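Local atomic coordinates of putative cobalamin synthesis related protein (Corynebacterium diphtheriae, PDB entry 2NPN), a protein that binds S-adenosylmethionine and is probably a tetrapyrrole methyltransferase of cobalamin biosynthesis, with precorrin-6A synthase (deacetylating) as its likely activity. Residues A29-L35 with G103-L108; A162-G168 with N181-D187; W203-F207 with H238-M242. One frame throughout, in Å; residues are numbered along the deposited sequence. Where two conformers were deposited one is given.

In the fold
Contact 1 lies in the N-terminal parallel sheet; contacts 2 and 3 both reach the C-terminal mixed sheet, on the opposite side of the chain's centre. S-adenosylmethionine sits between the two sheets. Contact 2 reaches the ribose through Leu186 N and the Met185 side chain, whereas contact 3 borders the adenine with the backbone of Phe207 and with Met242. Centres of contacts 2 and 3 are about 16 Å apart and their nearest atoms about 6 Å; they do not touch, but both contact the ligand. Contact 1 is remote: its centre is about 31 Å from that of contact 2 and about 28 Å from that of contact 3, and the Leu35 side chain is about 11 Å from the ligand.

Contact 1: A29-L35 with G103-L108; sequences AQAIVAL and GAVAFL
Val33 lies against Phe107 on one side of the two paired strands, both side chains pointing the same way. CB of Val33 sits over the ring face near its rim, 4.0 Å from the Phe107 centroid, a CH-pi contact. With CG1 anti to the backbone N (chi1 179°), that methyl comes within 3.5 Å of Phe107 CE1, while CG2 turns to Val105 CG2. Leu35 adds its CD1 obliquely to the same ring. On the other side of the strands Ile32 CG2 meets Leu108 CG at 3.6 Å, and Ala29 CB touches Ala106 CB.

Behind these side chains the backbones are joined in parallel register. Ala31 O takes the N-H of Ala106, Ala106 O takes that of Val33 (2.8 Å, 165° at the hydrogen), and Val33 O that of Leu108. A water continues the pairing, accepting from Leu35 N and donating to Leu108 O. At the other end Gln30 bonds twice: its N donates to Ala104 O, and its bent side chain brings OE1 to Ala104 N at 2.8 Å, almost straight along the amide C=O.

Further out, Leu91 of helix 78-98 packs on Val33, Leu35 and Phe107, and Val52 of helix 42-55 on Ile32 and Leu108. Strands 61-64 and 3-9 extend the sheet on either side. Helices on both faces of a parallel sheet make this a three-layer alpha/beta/alpha arrangement, as in the N-terminal domain of tetrapyrrole methylases.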
loop_
_atom_site.group_PDB
_atom_site.type_symbol
_atom_site.label_atom_id
_atom_site.label_comp_id
_atom_site.label_asym_id
_atom_site.label_seq_id
_atom_site.Cartn_x
_atom_site.Cartn_y
_atom_site.Cartn_z
ATOM N N ALA A 29 -10.285 -13.211 13.465
ATOM C CA ALA A 29 -9.067 -13.971 13.187
ATOM C C ALA A 29 -8.475 -14.510 14.461
ATOM O O ALA A 29 -8.329 -13.800 15.450
ATOM C CB ALA A 29 -8.036 -13.148 12.467
ATOM N N GLN A 30 -8.126 -15.782 14.402
ATOM C CA GLN A 30 -7.412 -16.460 15.476
ATOM C C GLN A 30 -5.884 -16.283 15.385
ATOM O O GLN A 30 -5.149 -16.637 16.333
ATOM C CB GLN A 30 -7.767 -17.923 15.449
ATOM C CG GLN A 30 -9.099 -18.201 16.101
ATOM C CD GLN A 30 -9.962 -19.140 15.280
ATOM O OE1 GLN A 30 -9.783 -19.260 14.064
ATOM N NE2 GLN A 30 -10.919 -19.784 15.928
ATOM N N ALA A 31 -5.418 -15.802 14.238
ATOM C CA ALA A 31 -4.032 -15.444 14.010
ATOM C C ALA A 31 -3.951 -14.328 12.999
ATOM O O ALA A 31 -4.777 -14.263 12.131
ATOM C CB ALA A 31 -3.219 -16.628 13.508
ATOM N N ILE A 32 -2.918 -13.499 13.137
ATOM C CA ILE A 32 -2.672 -12.363 12.267
ATOM C C ILE A 32 -1.247 -12.407 11.730
ATOM O O ILE A 32 -0.293 -12.574 12.484
ATOM C CB ILE A 32 -2.932 -11.018 12.970
ATOM C CG1 ILE A 32 -4.394 -10.911 13.409
ATOM C CG2 ILE A 32 -2.625 -9.862 12.002
ATOM C CD1 ILE A 32 -4.712 -9.654 14.222
ATOM N N VAL A 33 -1.118 -12.240 10.415
ATOM C CA VAL A 33 0.189 -12.285 9.724
ATOM C C VAL A 33 0.345 -10.980 8.928
ATOM O O VAL A 33 -0.614 -10.416 8.377
ATOM C CB VAL A 33 0.297 -13.483 8.739
ATOM C CG1 VAL A 33 1.673 -13.503 7.994
ATOM C CG2 VAL A 33 0.045 -14.835 9.462
ATOM N N ALA A 34 1.584 -10.526 8.803
ATOM C CA ALA A 34 1.871 -9.420 7.914
ATOM C C ALA A 34 3.181 -9.706 7.197
ATOM O O ALA A 34 4.174 -10.063 7.841
ATOM C CB ALA A 34 1.968 -8.153 8.688
ATOM N N LEU A 35 3.174 -9.584 5.867
ATOM C CA LEU A 35 4.394 -9.797 5.083
ATOM C C LEU A 35 5.021 -8.427 4.876
ATOM O O LEU A 35 4.375 -7.529 4.331
ATOM C CB LEU A 35 4.048 -10.471 3.749
ATOM C CG LEU A 35 3.277 -11.799 3.879
ATOM C CD1 LEU A 35 2.811 -12.349 2.511
ATOM C CD2 LEU A 35 4.099 -12.865 4.628
ATOM N N GLY A 103 -10.579 -22.757 11.296
ATOM C CA GLY A 103 -10.287 -21.427 11.856
ATOM C C GLY A 103 -10.004 -20.380 10.817
ATOM O O GLY A 103 -10.106 -20.636 9.612
ATOM N N ALA A 104 -9.635 -19.197 11.302
ATOM C CA ALA A 104 -9.429 -18.051 10.421
ATOM C C ALA A 104 -8.116 -17.366 10.746
ATOM O O ALA A 104 -7.770 -17.180 11.919
ATOM C CB ALA A 104 -10.552 -17.086 10.554
ATOM N N VAL A 105 -7.382 -17.013 9.700
ATOM C CA VAL A 105 -6.180 -16.184 9.799
ATOM C C VAL A 105 -6.389 -14.923 8.972
ATOM O O VAL A 105 -7.050 -14.982 7.932
ATOM C CB VAL A 105 -4.907 -16.939 9.339
ATOM C CG1 VAL A 105 -5.030 -17.473 7.980
ATOM C CG2 VAL A 105 -3.614 -16.102 9.466
ATOM N N ALA A 106 -5.879 -13.804 9.462
ATOM C CA ALA A 106 -5.923 -12.538 8.734
ATOM C C ALA A 106 -4.500 -12.136 8.327
ATOM O O ALA A 106 -3.605 -12.079 9.195
ATOM C CB ALA A 106 -6.544 -11.415 9.621
ATOM N N PHE A 107 -4.308 -11.790 7.045
ATOM C CA PHE A 107 -3.097 -11.124 6.575
ATOM C C PHE A 107 -3.389 -9.630 6.448
ATOM O O PHE A 107 -4.397 -9.265 5.831
ATOM C CB PHE A 107 -2.662 -11.631 5.209
ATOM C CG PHE A 107 -1.975 -12.973 5.209
ATOM C CD1 PHE A 107 -0.605 -13.055 4.979
ATOM C CD2 PHE A 107 -2.695 -14.120 5.400
ATOM C CE1 PHE A 107 0.046 -14.259 4.932
ATOM C CE2 PHE A 107 -2.065 -15.366 5.356
ATOM C CZ PHE A 107 -0.663 -15.438 5.121
ATOM N N LEU A 108 -2.521 -8.784 6.994
ATOM C CA LEU A 108 -2.729 -7.340 6.945
ATOM C C LEU A 108 -1.966 -6.773 5.772
ATOM O O LEU A 108 -0.768 -7.093 5.571
ATOM C CB LEU A 108 -2.264 -6.698 8.247
ATOM C CG LEU A 108 -2.846 -7.310 9.514
ATOM C CD1 LEU A 108 -2.313 -6.528 10.720
ATOM C CD2 LEU A 108 -4.352 -7.358 9.435
HETATM O O HOH W 1 0.546 -9.232 4.433
#

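Contact 2: A162-G168 with N181-D187; sequences AIHITTG and NCVVMLD. With SAM (S-adenosylmethionine), chain C.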
loop_
_atom_site.group_PDB
_atom_site.type_symbol
_atom_site.label_atom_id
_atom_site.label_comp_id
_atom_site.label_asym_id
_atom_site.label_seq_id
_atom_site.Cartn_x
_atom_site.Cartn_y
_atom_site.Cartn_z
ATOM N N ALA A 162 -9.988 9.525 -18.750
ATOM C CA ALA A 162 -9.316 8.352 -18.235
ATOM C C ALA A 162 -8.381 8.685 -17.093
ATOM O O ALA A 162 -7.928 9.829 -16.996
ATOM C CB ALA A 162 -8.497 7.652 -19.386
ATOM N N ILE A 163 -8.079 7.682 -16.264
ATOM C CA ILE A 163 -7.204 7.804 -15.152
ATOM C C ILE A 163 -6.092 6.778 -15.357
ATOM O O ILE A 163 -6.378 5.603 -15.407
ATOM C CB ILE A 163 -7.886 7.485 -13.834
ATOM C CG1 ILE A 163 -9.063 8.434 -13.614
ATOM C CG2 ILE A 163 -6.883 7.595 -12.706
ATOM C CD1 ILE A 163 -10.242 7.756 -13.077
ATOM N N HIS A 164 -4.860 7.221 -15.485
ATOM C CA HIS A 164 -3.776 6.288 -15.707
ATOM C C HIS A 164 -2.954 6.211 -14.418
ATOM O O HIS A 164 -2.295 7.182 -14.064
ATOM C CB HIS A 164 -2.925 6.779 -16.856
ATOM C CG HIS A 164 -1.962 5.761 -17.350
ATOM N ND1 HIS A 164 -2.357 4.719 -18.151
ATOM C CD2 HIS A 164 -0.644 5.606 -17.132
ATOM C CE1 HIS A 164 -1.305 3.957 -18.407
ATOM N NE2 HIS A 164 -0.256 4.475 -17.786
ATOM N N ILE A 165 -2.914 5.064 -13.778
ATOM C CA ILE A 165 -2.146 4.881 -12.569
ATOM C C ILE A 165 -0.901 4.082 -12.946
ATOM O O ILE A 165 -0.989 3.015 -13.598
ATOM C CB ILE A 165 -2.943 4.127 -11.505
ATOM C CG1 ILE A 165 -4.311 4.766 -11.214
ATOM C CG2 ILE A 165 -2.108 3.922 -10.213
ATOM C CD1 ILE A 165 -5.202 3.984 -10.283
ATOM N N THR A 166 0.249 4.588 -12.530
ATOM C CA THR A 166 1.470 3.962 -12.936
ATOM C C THR A 166 2.572 4.190 -11.918
ATOM O O THR A 166 2.352 4.718 -10.831
ATOM C CB THR A 166 1.845 4.356 -14.371
ATOM O OG1 THR A 166 2.819 3.434 -14.882
ATOM C CG2 THR A 166 2.364 5.817 -14.421
ATOM N N THR A 167 3.760 3.763 -12.270
ATOM C CA THR A 167 4.908 3.827 -11.347
ATOM C C THR A 167 5.892 4.885 -11.838
ATOM O O THR A 167 5.876 5.291 -13.012
ATOM C CB THR A 167 5.632 2.484 -11.319
ATOM O OG1 THR A 167 6.228 2.245 -12.609
ATOM C CG2 THR A 167 4.663 1.323 -10.925
ATOM N N GLY A 168 6.773 5.316 -10.938
ATOM C CA GLY A 168 7.787 6.281 -11.308
ATOM C C GLY A 168 8.643 5.742 -12.448
ATOM O O GLY A 168 8.973 6.474 -13.384
ATOM N N ASN A 181 -3.662 12.912 -17.279
ATOM C CA ASN A 181 -4.308 12.685 -15.966
ATOM C C ASN A 181 -3.787 11.364 -15.443
ATOM O O ASN A 181 -4.319 10.290 -15.776
ATOM C CB ASN A 181 -5.787 12.668 -16.157
ATOM C CG ASN A 181 -6.515 12.584 -14.855
ATOM O OD1 ASN A 181 -6.322 13.470 -14.026
ATOM N ND2 ASN A 181 -7.396 11.598 -14.684
ATOM N N CYS A 182 -2.720 11.441 -14.676
ATOM C CA CYS A 182 -2.122 10.232 -14.204
ATOM C C CYS A 182 -1.771 10.342 -12.741
ATOM O O CYS A 182 -1.636 11.422 -12.186
ATOM C CB CYS A 182 -0.916 9.893 -15.050
ATOM S SG CYS A 182 0.430 11.050 -14.962
ATOM N N VAL A 183 -1.752 9.185 -12.113
ATOM C CA VAL A 183 -1.350 9.027 -10.707
ATOM C C VAL A 183 -0.059 8.215 -10.680
ATOM O O VAL A 183 0.047 7.182 -11.365
ATOM C CB VAL A 183 -2.422 8.292 -9.914
ATOM C CG1 VAL A 183 -1.933 8.036 -8.455
ATOM C CG2 VAL A 183 -3.728 9.079 -9.941
ATOM N N VAL A 184 0.934 8.660 -9.920
ATOM C CA VAL A 184 2.238 8.032 -9.876
ATOM C C VAL A 184 2.542 7.530 -8.448
ATOM O O VAL A 184 2.427 8.283 -7.478
ATOM C CB VAL A 184 3.346 8.943 -10.336
ATOM C CG1 VAL A 184 4.679 8.229 -10.382
ATOM C CG2 VAL A 184 3.008 9.601 -11.683
HETATM N N MSE A 185 2.836 6.248 -8.380
HETATM C CA MSE A 185 3.212 5.569 -7.155
HETATM C C MSE A 185 4.608 4.967 -7.316
HETATM O O MSE A 185 5.153 4.864 -8.416
HETATM C CB MSE A 185 2.181 4.463 -6.819
HETATM C CG MSE A 185 0.791 5.025 -6.748
HETATM SE SE MSE A 185 -0.632 3.701 -6.429
HETATM C CE MSE A 185 -0.349 3.498 -4.543
ATOM N N LEU A 186 5.184 4.521 -6.195
ATOM C CA LEU A 186 6.451 3.798 -6.243
ATOM C C LEU A 186 7.577 4.641 -6.921
ATOM O O LEU A 186 8.508 4.078 -7.486
ATOM C CB LEU A 186 6.292 2.457 -6.933
ATOM C CG LEU A 186 5.409 1.469 -6.186
ATOM C CD1 LEU A 186 5.122 0.253 -7.058
ATOM C CD2 LEU A 186 6.125 0.999 -4.908
ATOM N N ASP A 187 7.547 5.957 -6.785
ATOM C CA ASP A 187 8.602 6.791 -7.381
ATOM C C ASP A 187 9.667 7.044 -6.331
ATOM O O ASP A 187 9.424 7.773 -5.378
ATOM C CB ASP A 187 8.069 8.165 -7.865
ATOM C CG ASP A 187 9.117 8.989 -8.617
ATOM O OD1 ASP A 187 10.262 8.510 -8.853
ATOM O OD2 ASP A 187 8.761 10.119 -8.999
HETATM N N SAM C . -1.641 -1.311 -1.492
HETATM C CA SAM C . -1.190 0.097 -1.278
HETATM C C SAM C . -2.329 1.081 -1.466
HETATM O O SAM C . -2.107 2.312 -1.304
HETATM O OXT SAM C . -3.469 0.652 -1.732
HETATM C CB SAM C . -0.010 0.432 -2.209
HETATM C CG SAM C . 1.272 -0.338 -1.891
HETATM S SD SAM C . 2.740 0.112 -2.881
HETATM C CE SAM C . 3.846 -1.156 -2.198
HETATM C "C5'" SAM C . 3.573 1.506 -2.045
HETATM C "C4'" SAM C . 3.323 2.876 -2.700
HETATM O "O4'" SAM C . 2.082 3.352 -2.297
HETATM C "C3'" SAM C . 4.299 3.982 -2.294
HETATM O "O3'" SAM C . 5.492 3.946 -3.036
HETATM C "C2'" SAM C . 3.511 5.243 -2.522
HETATM O "O2'" SAM C . 3.424 5.506 -3.912
HETATM C "C1'" SAM C . 2.168 4.753 -2.023
HETATM N N9 SAM C . 1.951 5.019 -0.584
HETATM C C8 SAM C . 1.625 4.064 0.366
HETATM N N7 SAM C . 1.414 4.645 1.551
HETATM C C5 SAM C . 1.556 5.992 1.367
HETATM C C6 SAM C . 1.392 7.079 2.213
HETATM N N6 SAM C . 1.049 6.933 3.518
HETATM N N1 SAM C . 1.599 8.358 1.709
HETATM C C2 SAM C . 1.884 8.534 0.369
HETATM N N3 SAM C . 2.039 7.466 -0.472
HETATM C C4 SAM C . 1.855 6.209 0.001
#
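Backbone hydrogen bonds pair His164 to Thr167 with Cys182 to Met185 in parallel. Asn181 O accepts from His164 N, His164 O from Val183 N (2.8 Å), Val183 O from Thr166 N, and Thr166 O from Met185 N (2.9 Å, 169°); a weak bond from Gly168 N to Met185 O follows. One side-chain amide joins in: with CG anti to the backbone N (chi1 -174°), Asn181 sends ND2 to Ala162 O at 3.0 Å, the acceptor lying in the amide plane. Its OD1 bonds Arg248 NE.

Among the apolar contacts, Ile165 runs alongside Met185, a selenomethionine, bringing CG2 to 4.1 Å from SE, and its CG1 meets Val183 CB. Separately, a methyl of Val184 packs against the Gly168 backbone, CG1 lying 3.6 Å from Gly168 N.

Ligand contacts follow at the strand end. Leu186 N donates to the ribose O2' of S-adenosylmethionine at 3.0 Å and weakly to O3', and the bend at chi3 of Met185 carries CE to 3.3 Å from O4'.

Strand 164-167 is outermost in this mixed sheet; strand 243-249 flanks 181-185 antiparallel, and Val145 of helix 144-152 packs on Val183 and Met185.

Contact 3: W203-F207 with H238-M242; sequences WWGAF and HGWIM. With SAM (S-adenosylmethionine), chain C.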
loop_
_atom_site.group_PDB
_atom_site.type_symbol
_atom_site.label_atom_id
_atom_site.label_comp_id
_atom_site.label_asym_id
_atom_site.label_seq_id
_atom_site.Cartn_x
_atom_site.Cartn_y
_atom_site.Cartn_z
ATOM N N TRP A 203 -0.569 17.535 -7.762
ATOM C CA TRP A 203 -0.933 17.385 -6.378
ATOM C C TRP A 203 -0.122 16.248 -5.771
ATOM O O TRP A 203 -0.157 15.134 -6.270
ATOM C CB TRP A 203 -2.399 17.074 -6.231
ATOM C CG TRP A 203 -3.332 18.169 -6.690
ATOM C CD1 TRP A 203 -3.904 19.154 -5.936
ATOM C CD2 TRP A 203 -3.849 18.335 -8.014
ATOM N NE1 TRP A 203 -4.742 19.934 -6.716
ATOM C CE2 TRP A 203 -4.736 19.437 -7.985
ATOM C CE3 TRP A 203 -3.655 17.649 -9.227
ATOM C CZ2 TRP A 203 -5.448 19.846 -9.129
ATOM C CZ3 TRP A 203 -4.373 18.066 -10.348
ATOM C CH2 TRP A 203 -5.244 19.155 -10.288
ATOM N N TRP A 204 0.633 16.559 -4.718
ATOM C CA TRP A 204 1.623 15.652 -4.144
ATOM C C TRP A 204 1.348 15.460 -2.668
ATOM O O TRP A 204 0.857 16.358 -1.961
ATOM C CB TRP A 204 3.023 16.213 -4.406
ATOM C CG TRP A 204 4.163 15.457 -3.919
ATOM C CD1 TRP A 204 4.892 14.526 -4.615
ATOM C CD2 TRP A 204 4.804 15.576 -2.628
ATOM N NE1 TRP A 204 5.923 14.056 -3.839
ATOM C CE2 TRP A 204 5.893 14.672 -2.617
ATOM C CE3 TRP A 204 4.556 16.344 -1.476
ATOM C CZ2 TRP A 204 6.766 14.568 -1.524
ATOM C CZ3 TRP A 204 5.396 16.195 -0.389
ATOM C CH2 TRP A 204 6.491 15.319 -0.422
ATOM N N GLY A 205 1.668 14.264 -2.163
ATOM C CA GLY A 205 1.622 14.051 -0.753
ATOM C C GLY A 205 2.525 12.938 -0.295
ATOM O O GLY A 205 2.697 11.939 -0.989
ATOM N N ALA A 206 3.051 13.113 0.916
ATOM C CA ALA A 206 3.886 12.119 1.565
ATOM C C ALA A 206 3.356 11.829 2.945
ATOM O O ALA A 206 2.763 12.682 3.583
ATOM C CB ALA A 206 5.334 12.572 1.622
ATOM N N PHE A 207 3.537 10.580 3.382
ATOM C CA PHE A 207 3.095 10.144 4.705
ATOM C C PHE A 207 1.605 10.451 4.875
ATOM O O PHE A 207 1.153 10.846 5.959
ATOM C CB PHE A 207 3.935 10.833 5.797
ATOM C CG PHE A 207 5.435 10.725 5.584
ATOM C CD1 PHE A 207 6.068 9.479 5.652
ATOM C CD2 PHE A 207 6.193 11.839 5.361
ATOM C CE1 PHE A 207 7.441 9.348 5.492
ATOM C CE2 PHE A 207 7.604 11.732 5.190
ATOM C CZ PHE A 207 8.200 10.484 5.248
ATOM N N HIS A 238 13.595 11.103 8.036
ATOM C CA HIS A 238 12.817 9.950 8.490
ATOM C C HIS A 238 13.499 8.631 8.202
ATOM O O HIS A 238 13.136 7.609 8.779
ATOM C CB HIS A 238 11.422 9.920 7.818
ATOM C CG HIS A 238 10.491 11.003 8.272
ATOM N ND1 HIS A 238 9.663 10.863 9.365
ATOM C CD2 HIS A 238 10.233 12.231 7.763
ATOM C CE1 HIS A 238 8.946 11.964 9.518
ATOM N NE2 HIS A 238 9.271 12.810 8.558
ATOM N N GLY A 239 14.444 8.631 7.270
ATOM C CA GLY A 239 15.120 7.402 6.854
ATOM C C GLY A 239 14.497 6.791 5.625
ATOM O O GLY A 239 15.048 5.867 5.035
ATOM N N TRP A 240 13.317 7.290 5.268
ATOM C CA TRP A 240 12.544 6.773 4.142
ATOM C C TRP A 240 11.443 7.771 3.831
ATOM O O TRP A 240 11.153 8.679 4.609
ATOM C CB TRP A 240 11.908 5.424 4.474
ATOM C CG TRP A 240 10.951 5.488 5.644
ATOM C CD1 TRP A 240 11.291 5.446 6.975
ATOM C CD2 TRP A 240 9.517 5.599 5.610
ATOM N NE1 TRP A 240 10.170 5.538 7.759
ATOM C CE2 TRP A 240 9.066 5.612 6.957
ATOM C CE3 TRP A 240 8.571 5.675 4.588
ATOM C CZ2 TRP A 240 7.723 5.731 7.292
ATOM C CZ3 TRP A 240 7.226 5.764 4.931
ATOM C CH2 TRP A 240 6.822 5.795 6.271
ATOM N N ILE A 241 10.821 7.591 2.679
ATOM C CA ILE A 241 9.640 8.389 2.347
ATOM C C ILE A 241 8.752 7.609 1.394
ATOM O O ILE A 241 9.261 6.848 0.583
ATOM C CB ILE A 241 10.010 9.768 1.719
ATOM C CG1 ILE A 241 8.746 10.609 1.461
ATOM C CG2 ILE A 241 10.803 9.624 0.397
ATOM C CD1 ILE A 241 9.083 12.067 1.341
HETATM N N MSE A 242 7.434 7.751 1.537
HETATM C CA MSE A 242 6.518 7.242 0.526
HETATM C C MSE A 242 5.651 8.408 0.115
HETATM O O MSE A 242 5.074 9.071 0.979
HETATM C CB MSE A 242 5.650 6.105 1.035
HETATM C CG MSE A 242 6.412 4.801 1.220
HETATM SE SE MSE A 242 5.255 3.312 1.661
HETATM C CE MSE A 242 4.424 4.061 3.250
HETATM N N SAM C . -1.641 -1.311 -1.492
HETATM C CA SAM C . -1.190 0.097 -1.278
HETATM C C SAM C . -2.329 1.081 -1.466
HETATM O O SAM C . -2.107 2.312 -1.304
HETATM O OXT SAM C . -3.469 0.652 -1.732
HETATM C CB SAM C . -0.010 0.432 -2.209
HETATM C CG SAM C . 1.272 -0.338 -1.891
HETATM S SD SAM C . 2.740 0.112 -2.881
HETATM C CE SAM C . 3.846 -1.156 -2.198
HETATM C "C5'" SAM C . 3.573 1.506 -2.045
HETATM C "C4'" SAM C . 3.323 2.876 -2.700
HETATM O "O4'" SAM C . 2.082 3.352 -2.297
HETATM C "C3'" SAM C . 4.299 3.982 -2.294
HETATM O "O3'" SAM C . 5.492 3.946 -3.036
HETATM C "C2'" SAM C . 3.511 5.243 -2.522
HETATM O "O2'" SAM C . 3.424 5.506 -3.912
HETATM C "C1'" SAM C . 2.168 4.753 -2.023
HETATM N N9 SAM C . 1.951 5.019 -0.584
HETATM C C8 SAM C . 1.625 4.064 0.366
HETATM N N7 SAM C . 1.414 4.645 1.551
HETATM C C5 SAM C . 1.556 5.992 1.367
HETATM C C6 SAM C . 1.392 7.079 2.213
HETATM N N6 SAM C . 1.049 6.933 3.518
HETATM N N1 SAM C . 1.599 8.358 1.709
HETATM C C2 SAM C . 1.884 8.534 0.369
HETATM N N3 SAM C . 2.039 7.466 -0.472
HETATM C C4 SAM C . 1.855 6.209 0.001
#
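The Phe207 ring meets two aromatic groups, His238 and Trp240, and the three form an aromatic cluster beside the adenine end of the S-adenosylmethionine pocket. Its edge points at the face of the Trp240 six-membered ring, a T-shaped pair with planes at 83° and centroids 5.1 Å apart; CE1 of Phe207 stands over that face, 3.6 Å from Trp240 CZ3. His238 and Phe207 come at each other from opposite directions, and Phe207 CZ lies over one face of the imidazole, 3.7 Å from His238 CD2. These two planes are inclined at 45°, an oblique meeting. At the Phe207 edge, in its plane, lies Trp240 O, 3.5 Å from CZ; this oxygen is buried and finds no hydrogen-bonding partner in the model.

Ile241 touches both the Phe207 ring and the strand. Its CG1 is anti to the backbone N, on the side where CG1 touches Phe207 CZ and CD1 reaches Ala206 CB at 3.8 Å. CD1 also approaches Trp204 CZ2 obliquely. Outside, Leu234 and Arg235 of helix 220-238 pack on Ile241, and the indole NE1 of Trp204 bonds Asp243 OD2.

The arrangement thus joins the end of strand 200-206 to the loop leading from helix 220-238 into strand 243-249. Met242, a selenomethionine, borders the purine with its side chain: CE comes within 3.5 Å of N7. One hydrogen bond closes the two segments, from Phe207 N to Met242 O at 3.2 Å and 160°, and the same carbonyl oxygen lies 3.3 Å from adenine C2.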